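Local structure of chitin-binding type-4 domain-containing protein (Photorhabdus laumondii subsp. laumondii, 6T5Z) at residues H1-S6 against Q83-I88; G8-L13 against G60-Q65; E36-F41 against D158-F163; I88-S93 against G152-S157; Y147-G152 against Y164-T169. The protein is a copper-dependent lytic polysaccharide monooxygenase of family AA10, which probably cleaves chitin chains by oxidation. One frame throughout, in Å; residues are numbered along the deposited sequence.

Interaction 1: residues H1-S6 against Q83-I88; sequences HGYIDS and QWEIMI. With CU (copper (II) ion), chain D.
Glu85 N donates to Tyr3 O at 2.8 Å, the shortest sound bond of the contact and part of the hydrogen-bonded pair that these residues form between antiparallel strands 2-6 and 83-86. Glu85 CB sits over one face of the Tyr3 ring, 4.2 Å from the ring centroid, and a bend at chi2 (-77°) then carries the carboxylate to Asp5. There Asp5 OD1 lies 2.6 Å from Glu85 OE2, with the two carboxylates almost perpendicular. Two acid oxygens this close probably share a proton, so one of the pair is likely protonated in the crystal. Asp5 OD2 takes a nearly straight hydrogen bond from Gln83 NE2 (2.9 Å, 175° at the hydrogen), on the syn side but tilted 28° from the carboxylate plane. On the sheet face of Ile4 and Trp84, Ile4 CG1 lies over the centre of the indole, 3.4 Å from the centroid of the five-membered ring; Trp84 NE1 is bonded to Tyr97. At the chain start His1 binds copper through both N and ND1. This amino-terminal half of the histidine brace, the hallmark of these enzymes, is thus tied by its carbonyl to segment 83-88, through Ile88 N (3.1 Å to His1 O).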
# COMPACT_ATOMS: atom_id res chain seq x y z
N HIS A 1 -11.50 5.34 6.35
CA HIS A 1 -10.16 5.46 6.93
C HIS A 1 -9.63 4.13 7.45
O HIS A 1 -10.28 3.46 8.25
CB HIS A 1 -10.16 6.49 8.05
CG HIS A 1 -10.23 7.90 7.55
ND1 HIS A 1 -11.34 8.41 6.92
CD2 HIS A 1 -9.32 8.91 7.57
CE1 HIS A 1 -11.12 9.66 6.57
NE2 HIS A 1 -9.90 9.99 6.96
N GLY A 2 -8.43 3.75 7.01
CA GLY A 2 -7.82 2.51 7.46
C GLY A 2 -6.42 2.35 6.93
O GLY A 2 -5.95 3.12 6.08
N TYR A 3 -5.73 1.32 7.43
CA TYR A 3 -4.36 1.06 7.02
C TYR A 3 -4.09 -0.44 7.11
O TYR A 3 -4.84 -1.19 7.75
CB TYR A 3 -3.37 1.85 7.89
CG TYR A 3 -3.52 1.54 9.35
CD1 TYR A 3 -2.85 0.47 9.92
CD2 TYR A 3 -4.33 2.32 10.18
CE1 TYR A 3 -2.98 0.17 11.26
CE2 TYR A 3 -4.47 2.03 11.53
CZ TYR A 3 -3.78 0.95 12.06
OH TYR A 3 -3.90 0.64 13.40
N ILE A 4 -3.01 -0.87 6.47
CA ILE A 4 -2.58 -2.26 6.48
C ILE A 4 -1.52 -2.44 7.56
O ILE A 4 -0.49 -1.75 7.55
CB ILE A 4 -2.02 -2.68 5.11
CG1 ILE A 4 -3.13 -2.57 4.06
CG2 ILE A 4 -1.44 -4.10 5.20
CD1 ILE A 4 -2.66 -2.92 2.64
N ASP A 5 -1.76 -3.37 8.50
CA ASP A 5 -0.79 -3.64 9.55
C ASP A 5 -0.17 -5.04 9.46
O ASP A 5 0.61 -5.42 10.34
CB ASP A 5 -1.40 -3.42 10.94
CG ASP A 5 -2.53 -4.36 11.28
OD1 ASP A 5 -2.95 -4.32 12.46
OD2 ASP A 5 -3.02 -5.11 10.41
N SER A 6 -0.47 -5.79 8.41
CA SER A 6 0.18 -7.09 8.21
C SER A 6 0.10 -7.49 6.74
O SER A 6 -1.00 -7.67 6.22
CB SER A 6 -0.46 -8.17 9.08
OG SER A 6 0.17 -9.44 8.85
N GLN A 83 -3.86 -7.64 5.90
CA GLN A 83 -4.84 -7.30 6.93
C GLN A 83 -4.97 -5.79 7.03
O GLN A 83 -3.97 -5.10 7.27
CB GLN A 83 -4.45 -7.88 8.29
CG GLN A 83 -5.46 -7.60 9.39
CD GLN A 83 -5.06 -8.26 10.70
OE1 GLN A 83 -5.61 -9.30 11.08
NE2 GLN A 83 -4.09 -7.66 11.39
N TRP A 84 -6.20 -5.29 6.86
CA TRP A 84 -6.54 -3.89 7.07
C TRP A 84 -7.21 -3.71 8.42
O TRP A 84 -8.09 -4.49 8.79
CB TRP A 84 -7.49 -3.38 5.99
CG TRP A 84 -6.91 -3.14 4.61
CD1 TRP A 84 -6.60 -4.08 3.67
CD2 TRP A 84 -6.63 -1.87 4.02
NE1 TRP A 84 -6.13 -3.47 2.53
CE2 TRP A 84 -6.15 -2.11 2.72
CE3 TRP A 84 -6.74 -0.54 4.46
CZ2 TRP A 84 -5.76 -1.08 1.86
CZ3 TRP A 84 -6.36 0.48 3.61
CH2 TRP A 84 -5.88 0.20 2.33
N GLU A 85 -6.81 -2.64 9.13
CA GLU A 85 -7.53 -2.12 10.29
C GLU A 85 -8.40 -0.98 9.80
O GLU A 85 -7.90 0.04 9.31
CB GLU A 85 -6.55 -1.65 11.38
CG GLU A 85 -5.57 -2.71 11.84
CD GLU A 85 -6.18 -3.74 12.79
OE1 GLU A 85 -7.36 -3.61 13.14
OE2 GLU A 85 -5.46 -4.67 13.20
N ILE A 86 -9.72 -1.16 9.88
CA ILE A 86 -10.69 -0.23 9.31
C ILE A 86 -11.19 0.64 10.45
O ILE A 86 -12.14 0.30 11.15
CB ILE A 86 -11.82 -0.98 8.61
CG1 ILE A 86 -11.24 -1.90 7.53
CG2 ILE A 86 -12.87 -0.01 8.05
CD1 ILE A 86 -10.45 -1.15 6.46
N MET A 87 -10.53 1.79 10.66
CA MET A 87 -10.90 2.66 11.77
C MET A 87 -12.27 3.30 11.56
O MET A 87 -13.02 3.51 12.51
CB MET A 87 -9.84 3.73 11.99
CG MET A 87 -8.53 3.21 12.49
SD MET A 87 -7.45 4.58 12.84
CE MET A 87 -8.23 5.30 14.29
N ILE A 88 -12.61 3.64 10.32
CA ILE A 88 -13.94 4.13 9.99
C ILE A 88 -14.44 3.32 8.79
O ILE A 88 -13.83 3.38 7.71
CB ILE A 88 -13.96 5.64 9.69
CG1 ILE A 88 -13.39 6.42 10.88
CG2 ILE A 88 -15.38 6.09 9.39
CD1 ILE A 88 -13.26 7.90 10.64
CU CU D . -12.75 7.09 6.25
O HOH W 1 -14.06 8.84 7.25
O HOH W 2 -13.22 8.55 4.51

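Interaction 2: residues G8-L13 against G60-Q65; sequences GSRAFL and GALDAQ
Arg10 crosses to the 3-10 turn of residues 60-63 along its whole length. Its CB points toward that turn, and with CG trans to the backbone N (chi1 -176°) the chain runs out so that CG and CD both rest against Leu62 CD2, the CD contact being 3.9 Å; the two side chains run past one another from opposite ends. A bend at chi3 (-68°) then turns the guanidinium to the polar end of the turn. There NH1 lies 2.7 Å from Leu62 O, near the guanidinium plane, but the bond is bent and weak. NH1 also donates to water 3 at 2.9 Å, and that water lies within bonding distance of Ala64 O and Gln65 OE1. NH2 reaches Gln65 OE1 at 3.2 Å, on a lone pair in the carbonyl plane, although the oxygen stands 30° out of the guanidinium plane. The same NH2 forms a salt bridge with Asp168, and Trp70 makes a cation-pi contact with the group. Behind Arg10, Ala11 CB packs on Leu62 CD1 at 4.3 Å. Ser9 starts this helix as its N-cap, its OG accepting from Phe12 N (3.0 Å). The charge of the buried guanidinium is probably balanced by the Asp168 carboxylate, while NH1 and NH2 meet Leu62 O (weakly), Gln65 OE1 and water 3, which joins the short helix to the loop by directional bonds as well as by packing.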
# COMPACT_ATOMS: atom_id res chain seq x y z
N GLY A 8 3.16 -5.13 7.72
CA GLY A 8 2.99 -3.75 8.12
C GLY A 8 3.32 -2.78 7.00
O GLY A 8 4.39 -2.88 6.38
N SER A 9 2.41 -1.85 6.71
CA SER A 9 2.65 -0.90 5.63
C SER A 9 3.67 0.15 6.06
O SER A 9 4.01 0.29 7.23
CB SER A 9 1.36 -0.20 5.23
OG SER A 9 1.01 0.77 6.22
N ARG A 10 4.16 0.90 5.06
CA ARG A 10 5.17 1.92 5.32
C ARG A 10 4.64 2.96 6.30
O ARG A 10 5.35 3.35 7.24
CB ARG A 10 5.58 2.57 4.00
CG ARG A 10 6.72 3.60 4.11
CD ARG A 10 6.98 4.25 2.77
NE ARG A 10 7.55 3.30 1.82
CZ ARG A 10 7.78 3.59 0.54
NH1 ARG A 10 7.47 4.78 0.06
NH2 ARG A 10 8.31 2.67 -0.27
N ALA A 11 3.39 3.39 6.12
CA ALA A 11 2.77 4.33 7.06
C ALA A 11 2.54 3.70 8.42
O ALA A 11 2.74 4.35 9.46
CB ALA A 11 1.46 4.86 6.48
N PHE A 12 2.08 2.44 8.45
CA PHE A 12 1.87 1.77 9.73
C PHE A 12 3.15 1.70 10.53
O PHE A 12 3.16 1.97 11.74
CB PHE A 12 1.31 0.36 9.50
CG PHE A 12 1.31 -0.48 10.75
CD1 PHE A 12 0.46 -0.18 11.80
CD2 PHE A 12 2.20 -1.53 10.90
CE1 PHE A 12 0.46 -0.94 12.96
CE2 PHE A 12 2.22 -2.29 12.06
CZ PHE A 12 1.33 -2.00 13.08
N LEU A 13 4.26 1.37 9.88
CA LEU A 13 5.53 1.26 10.58
C LEU A 13 6.03 2.61 11.07
O LEU A 13 6.85 2.66 12.00
CB LEU A 13 6.58 0.60 9.68
CG LEU A 13 6.27 -0.85 9.27
CD1 LEU A 13 7.36 -1.36 8.36
CD2 LEU A 13 6.11 -1.74 10.48
N GLY A 60 4.29 13.76 2.35
CA GLY A 60 5.31 13.65 1.32
C GLY A 60 6.59 12.95 1.74
O GLY A 60 7.34 12.50 0.87
N ALA A 61 6.86 12.85 3.04
CA ALA A 61 8.03 12.08 3.47
C ALA A 61 7.99 10.66 2.91
O ALA A 61 9.04 10.07 2.64
CB ALA A 61 8.13 12.04 4.99
N LEU A 62 6.80 10.10 2.73
CA LEU A 62 6.69 8.74 2.23
C LEU A 62 7.14 8.61 0.78
O LEU A 62 7.36 7.48 0.32
CB LEU A 62 5.24 8.24 2.34
CG LEU A 62 4.67 8.17 3.75
CD1 LEU A 62 3.25 7.62 3.72
CD2 LEU A 62 5.57 7.32 4.64
N ASP A 63 7.30 9.71 0.06
CA ASP A 63 7.64 9.63 -1.36
C ASP A 63 9.13 9.44 -1.58
O ASP A 63 9.55 9.21 -2.72
CB ASP A 63 7.13 10.87 -2.08
CG ASP A 63 5.63 10.91 -2.15
OD1 ASP A 63 5.01 9.83 -2.29
OD2 ASP A 63 5.05 12.01 -2.04
N ALA A 64 9.95 9.54 -0.54
CA ALA A 64 11.36 9.22 -0.68
C ALA A 64 11.49 7.78 -1.14
O ALA A 64 10.71 6.92 -0.73
CB ALA A 64 12.08 9.42 0.66
N GLN A 65 12.46 7.51 -2.02
CA GLN A 65 12.66 6.16 -2.52
C GLN A 65 14.15 5.92 -2.72
O GLN A 65 14.76 6.42 -3.67
CB GLN A 65 11.88 5.91 -3.81
CG GLN A 65 11.86 4.45 -4.22
CD GLN A 65 11.38 3.54 -3.10
OE1 GLN A 65 10.27 3.69 -2.59
NE2 GLN A 65 12.23 2.59 -2.71
O HOH W 3 8.64 5.76 -2.37

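Interaction 3: residues E36-F41 against D158-F163; sequences EAKKGF and DTLNAF
Glu36 lies flat along Phe163, its carboxylate staying nearly parallel to the ring while an amide comes to it from above its plane. The extended chain, with CG trans to the backbone N (chi1 -173°), carries CG over one face of the ring, 4.1 Å from the ring centroid and offset toward the rim, and leaves carboxylate and ring planes only 23° apart. The amide donor is Asn161 ND2, 3.0 Å from Glu36 OE2, its own plane almost perpendicular to the carboxylate. Water 4 donates to the same OE2 and also bonds Thr159 OG1. Thr159 in turn accepts from Asn161 N (3.2 Å), an ST turn that shapes the chain entering strand 161-163. Water 5 accepts from both Asn161 ND2 and Lys38 NZ. The backbone pairing is short: Ala37 and Ala162 form a hydrogen-bonded antiparallel pair, with Ala162 N to Ala37 O at 2.7 Å, and Lys39 N extends it to Leu160 O (3.0 Å). Lys39 bends at chi3, bringing NZ to Thr159 O at 2.8 Å; NZ also bonds Ile156 O, its stronger partner. Strand 36-38 thus edges the long strand 161-172 of the immunoglobulin-like beta-sandwich core, right beside the copper site, where the Phe163 ring meets that of His1, as the axial aromatic residue does in AA10 enzymes.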
# COMPACT_ATOMS: atom_id res chain seq x y z
N GLU A 36 -5.90 9.19 1.84
CA GLU A 36 -7.11 9.17 1.01
C GLU A 36 -6.92 10.05 -0.21
O GLU A 36 -6.46 11.19 -0.10
CB GLU A 36 -8.31 9.65 1.82
CG GLU A 36 -9.66 9.50 1.09
CD GLU A 36 -10.79 10.12 1.86
OE1 GLU A 36 -10.53 10.65 2.96
OE2 GLU A 36 -11.94 10.10 1.38
N ALA A 37 -7.31 9.54 -1.37
CA ALA A 37 -7.13 10.24 -2.64
C ALA A 37 -8.14 9.68 -3.63
O ALA A 37 -8.87 8.75 -3.34
CB ALA A 37 -5.70 10.12 -3.15
N LYS A 38 -8.16 10.26 -4.83
CA LYS A 38 -9.10 9.79 -5.85
C LYS A 38 -8.86 8.32 -6.19
O LYS A 38 -7.71 7.86 -6.22
CB LYS A 38 -9.00 10.65 -7.11
CG LYS A 38 -9.51 12.06 -6.92
CD LYS A 38 -10.99 12.07 -6.64
CE LYS A 38 -11.50 13.48 -6.42
NZ LYS A 38 -10.98 14.02 -5.13
N LYS A 39 -9.95 7.59 -6.43
CA LYS A 39 -9.85 6.18 -6.80
C LYS A 39 -9.35 6.05 -8.24
O LYS A 39 -9.14 7.03 -8.95
CB LYS A 39 -11.21 5.49 -6.63
CG LYS A 39 -12.30 6.02 -7.58
CD LYS A 39 -13.63 5.28 -7.43
CE LYS A 39 -14.30 5.57 -6.10
NZ LYS A 39 -15.72 5.07 -6.10
N GLY A 40 -9.15 4.81 -8.67
CA GLY A 40 -8.93 4.53 -10.07
C GLY A 40 -7.48 4.41 -10.51
O GLY A 40 -7.22 4.46 -11.72
N PHE A 41 -6.54 4.29 -9.59
CA PHE A 41 -5.17 3.98 -9.97
C PHE A 41 -5.13 2.71 -10.83
O PHE A 41 -5.78 1.73 -10.50
CB PHE A 41 -4.31 3.81 -8.71
CG PHE A 41 -2.87 3.59 -9.00
CD1 PHE A 41 -1.99 4.66 -9.10
CD2 PHE A 41 -2.38 2.30 -9.17
CE1 PHE A 41 -0.66 4.45 -9.38
CE2 PHE A 41 -1.05 2.09 -9.45
CZ PHE A 41 -0.19 3.16 -9.55
N ASP A 158 -19.07 4.65 -2.28
CA ASP A 158 -20.01 5.76 -2.24
C ASP A 158 -19.33 7.12 -2.17
O ASP A 158 -20.00 8.13 -1.93
CB ASP A 158 -21.03 5.57 -1.10
CG ASP A 158 -20.40 5.55 0.29
OD1 ASP A 158 -19.17 5.62 0.40
OD2 ASP A 158 -21.17 5.44 1.28
N THR A 159 -18.01 7.19 -2.42
CA THR A 159 -17.31 8.45 -2.66
C THR A 159 -16.46 8.31 -3.92
O THR A 159 -16.47 7.28 -4.61
CB THR A 159 -16.43 8.85 -1.47
OG1 THR A 159 -15.28 8.00 -1.43
CG2 THR A 159 -17.19 8.77 -0.16
N LEU A 160 -15.74 9.39 -4.22
CA LEU A 160 -14.82 9.43 -5.35
C LEU A 160 -13.44 8.87 -5.02
O LEU A 160 -12.56 8.86 -5.88
CB LEU A 160 -14.67 10.88 -5.84
CG LEU A 160 -15.95 11.57 -6.35
CD1 LEU A 160 -15.66 13.04 -6.66
CD2 LEU A 160 -16.53 10.84 -7.56
N ASN A 161 -13.23 8.39 -3.80
CA ASN A 161 -11.89 8.22 -3.26
C ASN A 161 -11.53 6.76 -2.99
O ASN A 161 -12.35 5.85 -3.09
CB ASN A 161 -11.73 9.05 -1.99
CG ASN A 161 -11.85 10.53 -2.26
OD1 ASN A 161 -11.44 11.00 -3.32
ND2 ASN A 161 -12.39 11.27 -1.31
N ALA A 162 -10.26 6.57 -2.62
CA ALA A 162 -9.69 5.30 -2.20
C ALA A 162 -8.58 5.58 -1.21
O ALA A 162 -8.05 6.69 -1.15
CB ALA A 162 -9.13 4.50 -3.39
N PHE A 163 -8.20 4.55 -0.45
CA PHE A 163 -7.08 4.68 0.48
C PHE A 163 -5.88 3.91 -0.05
O PHE A 163 -6.01 2.79 -0.55
CB PHE A 163 -7.47 4.18 1.87
CG PHE A 163 -8.44 5.10 2.56
CD1 PHE A 163 -9.80 5.04 2.27
CD2 PHE A 163 -7.99 6.09 3.42
CE1 PHE A 163 -10.70 5.91 2.87
CE2 PHE A 163 -8.89 6.97 4.03
CZ PHE A 163 -10.23 6.88 3.75
O HOH W 4 -13.72 8.14 0.73
O HOH W 5 -13.31 13.42 -3.15

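Interaction 4: residues I88-S93 against G152-S157; sequences IQHKTS and GVWTIS. With CU (copper (II) ion), chain D.
Hydrogen bonding dominates where the Thr92 end of the loop meets strand 152-156. Trp154 NE1 donates to Thr92 OG1 at 2.9 Å, nearly straight (167°) and almost in the indole plane. With its OG1 lying beside the backbone N (chi1 -64°), Thr92 in turn donates from that hydroxyl to His90 O (2.8 Å), linking indole, hydroxyl and loop carbonyl in a chain of hydrogen bonds. Two backbone bonds flank it: Ser157 N to Lys91 O, 2.8 Å, and Ser93 N to Thr155 O, 2.9 Å. Apolar contacts are fewer. Ile156 CG2 touches His90 CB at 3.8 Å, and CD1 of the same isoleucine reaches that CB while lying over a face of the Trp154 ring. The imidazole and indole planes lie 22° apart but are displaced along their planes, with little overlap, and His90 CD2 meets Trp154 CH2 obliquely at 3.9 Å. Metal binding completes the account: His90 NE2 holds the copper at 2.0 Å, and two waters take further positions. The third histidine-brace nitrogen, belonging to His90, thereby sits on a loop held by Trp154 and Ile156, beside the N and ND1 of His1 in the T-shaped copper site that defines lytic polysaccharide monooxygenases.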
# COMPACT_ATOMS: atom_id res chain seq x y z
N ILE A 88 -12.61 3.64 10.32
CA ILE A 88 -13.94 4.13 9.99
C ILE A 88 -14.44 3.32 8.79
O ILE A 88 -13.83 3.38 7.71
CB ILE A 88 -13.96 5.64 9.69
CG1 ILE A 88 -13.39 6.42 10.88
CG2 ILE A 88 -15.38 6.09 9.39
CD1 ILE A 88 -13.26 7.90 10.64
N GLN A 89 -15.51 2.56 8.99
CA GLN A 89 -16.04 1.69 7.95
C GLN A 89 -16.78 2.49 6.89
O GLN A 89 -17.54 3.41 7.20
CB GLN A 89 -16.98 0.65 8.55
CG GLN A 89 -16.33 -0.29 9.55
CD GLN A 89 -17.33 -0.82 10.56
OE1 GLN A 89 -17.51 -0.23 11.62
NE2 GLN A 89 -17.98 -1.92 10.23
N HIS A 90 -16.54 2.13 5.62
CA HIS A 90 -17.23 2.73 4.48
C HIS A 90 -17.58 1.63 3.49
O HIS A 90 -16.82 0.68 3.32
CB HIS A 90 -16.38 3.76 3.74
CG HIS A 90 -15.75 4.79 4.62
ND1 HIS A 90 -16.49 5.67 5.39
CD2 HIS A 90 -14.45 5.10 4.84
CE1 HIS A 90 -15.67 6.47 6.04
NE2 HIS A 90 -14.43 6.14 5.72
N LYS A 91 -18.71 1.80 2.81
CA LYS A 91 -19.11 0.88 1.76
C LYS A 91 -17.99 0.77 0.73
O LYS A 91 -17.42 1.77 0.30
CB LYS A 91 -20.41 1.35 1.11
CG LYS A 91 -21.64 1.24 2.02
CD LYS A 91 -22.88 1.87 1.37
CE LYS A 91 -23.18 1.27 0.01
NZ LYS A 91 -23.80 -0.09 0.11
N THR A 92 -17.71 -0.47 0.32
CA THR A 92 -16.45 -0.81 -0.33
C THR A 92 -16.68 -1.42 -1.71
O THR A 92 -17.41 -2.40 -1.83
CB THR A 92 -15.67 -1.78 0.55
OG1 THR A 92 -15.33 -1.12 1.78
CG2 THR A 92 -14.39 -2.25 -0.14
N SER A 93 -16.04 -0.84 -2.74
CA SER A 93 -16.03 -1.48 -4.05
C SER A 93 -15.09 -2.68 -4.07
O SER A 93 -15.47 -3.76 -4.53
CB SER A 93 -15.61 -0.48 -5.13
OG SER A 93 -16.58 0.51 -5.35
N GLY A 152 -1.35 -1.38 -1.75
CA GLY A 152 -2.70 -1.79 -1.41
C GLY A 152 -3.65 -0.64 -1.66
O GLY A 152 -3.35 0.51 -1.31
N VAL A 153 -4.79 -0.94 -2.28
CA VAL A 153 -5.80 0.07 -2.59
C VAL A 153 -7.15 -0.40 -2.09
O VAL A 153 -7.63 -1.48 -2.47
CB VAL A 153 -5.87 0.39 -4.09
CG1 VAL A 153 -6.87 1.53 -4.35
CG2 VAL A 153 -4.47 0.74 -4.62
N TRP A 154 -7.76 0.41 -1.23
CA TRP A 154 -9.10 0.19 -0.71
C TRP A 154 -10.00 1.22 -1.36
O TRP A 154 -9.91 2.41 -1.04
CB TRP A 154 -9.10 0.30 0.81
CG TRP A 154 -10.46 0.30 1.42
CD1 TRP A 154 -11.58 -0.31 0.93
CD2 TRP A 154 -10.85 0.93 2.64
NE1 TRP A 154 -12.64 -0.10 1.76
CE2 TRP A 154 -12.22 0.65 2.83
CE3 TRP A 154 -10.19 1.70 3.61
CZ2 TRP A 154 -12.94 1.13 3.93
CZ3 TRP A 154 -10.90 2.16 4.70
CH2 TRP A 154 -12.26 1.88 4.86
N THR A 155 -10.86 0.78 -2.28
CA THR A 155 -11.68 1.68 -3.09
C THR A 155 -13.06 1.80 -2.45
O THR A 155 -13.73 0.79 -2.20
CB THR A 155 -11.75 1.16 -4.53
OG1 THR A 155 -10.43 1.15 -5.10
CG2 THR A 155 -12.68 2.01 -5.41
N ILE A 156 -13.47 3.05 -2.17
CA ILE A 156 -14.73 3.34 -1.49
C ILE A 156 -15.83 3.49 -2.53
O ILE A 156 -15.68 4.24 -3.50
CB ILE A 156 -14.62 4.62 -0.65
CG1 ILE A 156 -13.40 4.58 0.29
CG2 ILE A 156 -15.91 4.84 0.15
CD1 ILE A 156 -13.39 3.39 1.22
N SER A 157 -16.96 2.79 -2.32
CA SER A 157 -17.98 2.72 -3.36
C SER A 157 -18.87 3.96 -3.41
O SER A 157 -19.41 4.29 -4.48
CB SER A 157 -18.85 1.48 -3.17
OG SER A 157 -19.67 1.61 -2.02
CU CU D . -12.75 7.09 6.25
O HOH W 1 -14.06 8.84 7.25
O HOH W 2 -13.22 8.55 4.51

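Interaction 5: residues Y147-G152 against Y164-T169; sequences YHVILG and YQVIDT
Tyr147 to Gly152 and Tyr164 to Thr169 pair as an antiparallel hairpin, their strand axes 157° apart, with hydrogen-bonded pairs at His148-Thr169, Ile150-Ile167 and Gly152-Gln165. Side chains then pack in rows across the pairing. On one face Val149 CG1 meets Val166 CB at 3.8 Å, and Leu151 CD1 reaches Val166 CG1 at 3.7 Å and touches the edge of the Tyr164 ring. On the other, Ile150 CD1 lies against Thr169 CG2 at 4.1 Å, the two side chains at about a right angle. Polar contacts gather at the Tyr147 end. There His148 O accepts twice from Thr169: the backbone N comes in nearly head-on at 3.0 Å, while OG1 bonds from above the carbonyl plane at 2.8 Å. With its ring swung trans to the backbone N (chi1 175°), Tyr147 lies alongside Asp168 and donates from OH to OD2 (2.7 Å), which it meets on the anti side and 32° out of the carboxylate plane. Arg10 holds that same oxygen in a salt bridge, and Tyr147 OH also receives Gln65 NE2. Asp168 OD2 thus receives both a phenol hydroxyl and an arginine, which would favour its ionised form in a buried hairpin.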
# COMPACT_ATOMS: atom_id res chain seq x y z
N TYR A 147 13.88 -6.78 -3.07
CA TYR A 147 13.14 -5.64 -2.55
C TYR A 147 12.06 -5.22 -3.54
O TYR A 147 12.37 -4.89 -4.69
CB TYR A 147 14.08 -4.47 -2.25
CG TYR A 147 13.41 -3.17 -1.80
CD1 TYR A 147 12.21 -3.17 -1.08
CD2 TYR A 147 13.98 -1.94 -2.11
CE1 TYR A 147 11.61 -1.96 -0.69
CE2 TYR A 147 13.40 -0.75 -1.73
CZ TYR A 147 12.22 -0.77 -1.01
OH TYR A 147 11.67 0.44 -0.64
N HIS A 148 10.81 -5.22 -3.09
CA HIS A 148 9.66 -4.81 -3.89
C HIS A 148 8.69 -4.04 -3.02
O HIS A 148 8.63 -4.25 -1.80
CB HIS A 148 8.95 -6.01 -4.51
CG HIS A 148 9.72 -6.62 -5.63
ND1 HIS A 148 9.77 -6.03 -6.88
CD2 HIS A 148 10.50 -7.72 -5.69
CE1 HIS A 148 10.53 -6.76 -7.67
NE2 HIS A 148 10.99 -7.79 -6.97
N VAL A 149 7.93 -3.15 -3.65
CA VAL A 149 6.90 -2.37 -2.97
C VAL A 149 5.55 -2.85 -3.46
O VAL A 149 5.33 -2.99 -4.67
CB VAL A 149 7.07 -0.86 -3.23
CG1 VAL A 149 5.89 -0.09 -2.66
CG2 VAL A 149 8.39 -0.38 -2.63
N ILE A 150 4.65 -3.11 -2.52
CA ILE A 150 3.29 -3.52 -2.82
C ILE A 150 2.39 -2.33 -2.52
O ILE A 150 2.54 -1.69 -1.47
CB ILE A 150 2.89 -4.76 -1.99
CG1 ILE A 150 3.70 -5.97 -2.47
CG2 ILE A 150 1.37 -4.99 -2.05
CD1 ILE A 150 3.62 -7.22 -1.62
N LEU A 151 1.48 -2.01 -3.44
CA LEU A 151 0.50 -0.94 -3.25
C LEU A 151 -0.86 -1.56 -2.97
O LEU A 151 -1.47 -2.18 -3.86
CB LEU A 151 0.43 -0.01 -4.46
CG LEU A 151 -0.66 1.07 -4.38
CD1 LEU A 151 -0.39 2.06 -3.24
CD2 LEU A 151 -0.82 1.82 -5.70
N GLY A 152 -1.35 -1.38 -1.75
CA GLY A 152 -2.70 -1.79 -1.41
C GLY A 152 -3.65 -0.64 -1.66
O GLY A 152 -3.35 0.51 -1.31
N TYR A 164 -4.69 4.52 0.08
CA TYR A 164 -3.49 4.02 -0.62
C TYR A 164 -2.42 3.64 0.40
O TYR A 164 -2.00 4.48 1.20
CB TYR A 164 -2.97 5.07 -1.60
CG TYR A 164 -3.86 5.24 -2.82
CD1 TYR A 164 -4.95 6.11 -2.82
CD2 TYR A 164 -3.61 4.51 -3.98
CE1 TYR A 164 -5.76 6.26 -3.95
CE2 TYR A 164 -4.41 4.64 -5.11
CZ TYR A 164 -5.49 5.52 -5.08
OH TYR A 164 -6.26 5.66 -6.21
N GLN A 165 -1.97 2.39 0.35
CA GLN A 165 -1.03 1.86 1.34
C GLN A 165 0.12 1.13 0.65
O GLN A 165 -0.03 -0.04 0.29
CB GLN A 165 -1.75 0.93 2.32
CG GLN A 165 -2.70 1.66 3.27
CD GLN A 165 -2.00 2.14 4.54
OE1 GLN A 165 -1.45 1.35 5.29
NE2 GLN A 165 -2.05 3.45 4.78
N VAL A 166 1.30 1.79 0.52
CA VAL A 166 2.49 1.10 0.05
C VAL A 166 3.11 0.30 1.20
O VAL A 166 3.05 0.70 2.37
CB VAL A 166 3.51 2.08 -0.58
CG1 VAL A 166 2.91 2.79 -1.79
CG2 VAL A 166 4.00 3.12 0.45
N ILE A 167 3.69 -0.85 0.84
CA ILE A 167 4.31 -1.80 1.77
C ILE A 167 5.69 -2.14 1.22
O ILE A 167 5.83 -2.53 0.06
CB ILE A 167 3.47 -3.09 1.92
CG1 ILE A 167 2.02 -2.77 2.25
CG2 ILE A 167 4.06 -4.00 3.00
CD1 ILE A 167 1.07 -3.98 2.13
N ASP A 168 6.72 -2.02 2.06
CA ASP A 168 8.07 -2.38 1.67
C ASP A 168 8.35 -3.82 2.08
O ASP A 168 8.12 -4.20 3.24
CB ASP A 168 9.09 -1.45 2.32
CG ASP A 168 8.90 -0.02 1.90
OD1 ASP A 168 8.29 0.75 2.67
OD2 ASP A 168 9.34 0.31 0.78
N THR A 169 8.83 -4.62 1.14
CA THR A 169 9.02 -6.05 1.39
C THR A 169 10.37 -6.49 0.85
O THR A 169 10.88 -5.96 -0.14
CB THR A 169 7.92 -6.91 0.72
OG1 THR A 169 8.02 -6.81 -0.71
CG2 THR A 169 6.53 -6.46 1.15

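In the fold
Interaction 5 is the buried heart of the set, about 5 Å from the chain centre, and interaction 2, also buried, lies against it through the Arg10-Asp168 salt bridge and the Ser9-Gln165 bond. Interactions 1, 3 and 4 are partly buried and meet around the copper: the first supplies His1, the fourth His90, and the third Phe163, whose ring lies close to both histidines and the metal. Strand 161-172 serves interactions 3 and 5, strand 148-156 serves 4 and 5, all in one sheet, whereas interaction 1 lies in the smaller sheet. Chemistry follows place: aliphatic rows fill the hairpin, a buried charge marks interaction 2, and acid groups and metal ligands join the backbone bonds of the partly buried contacts.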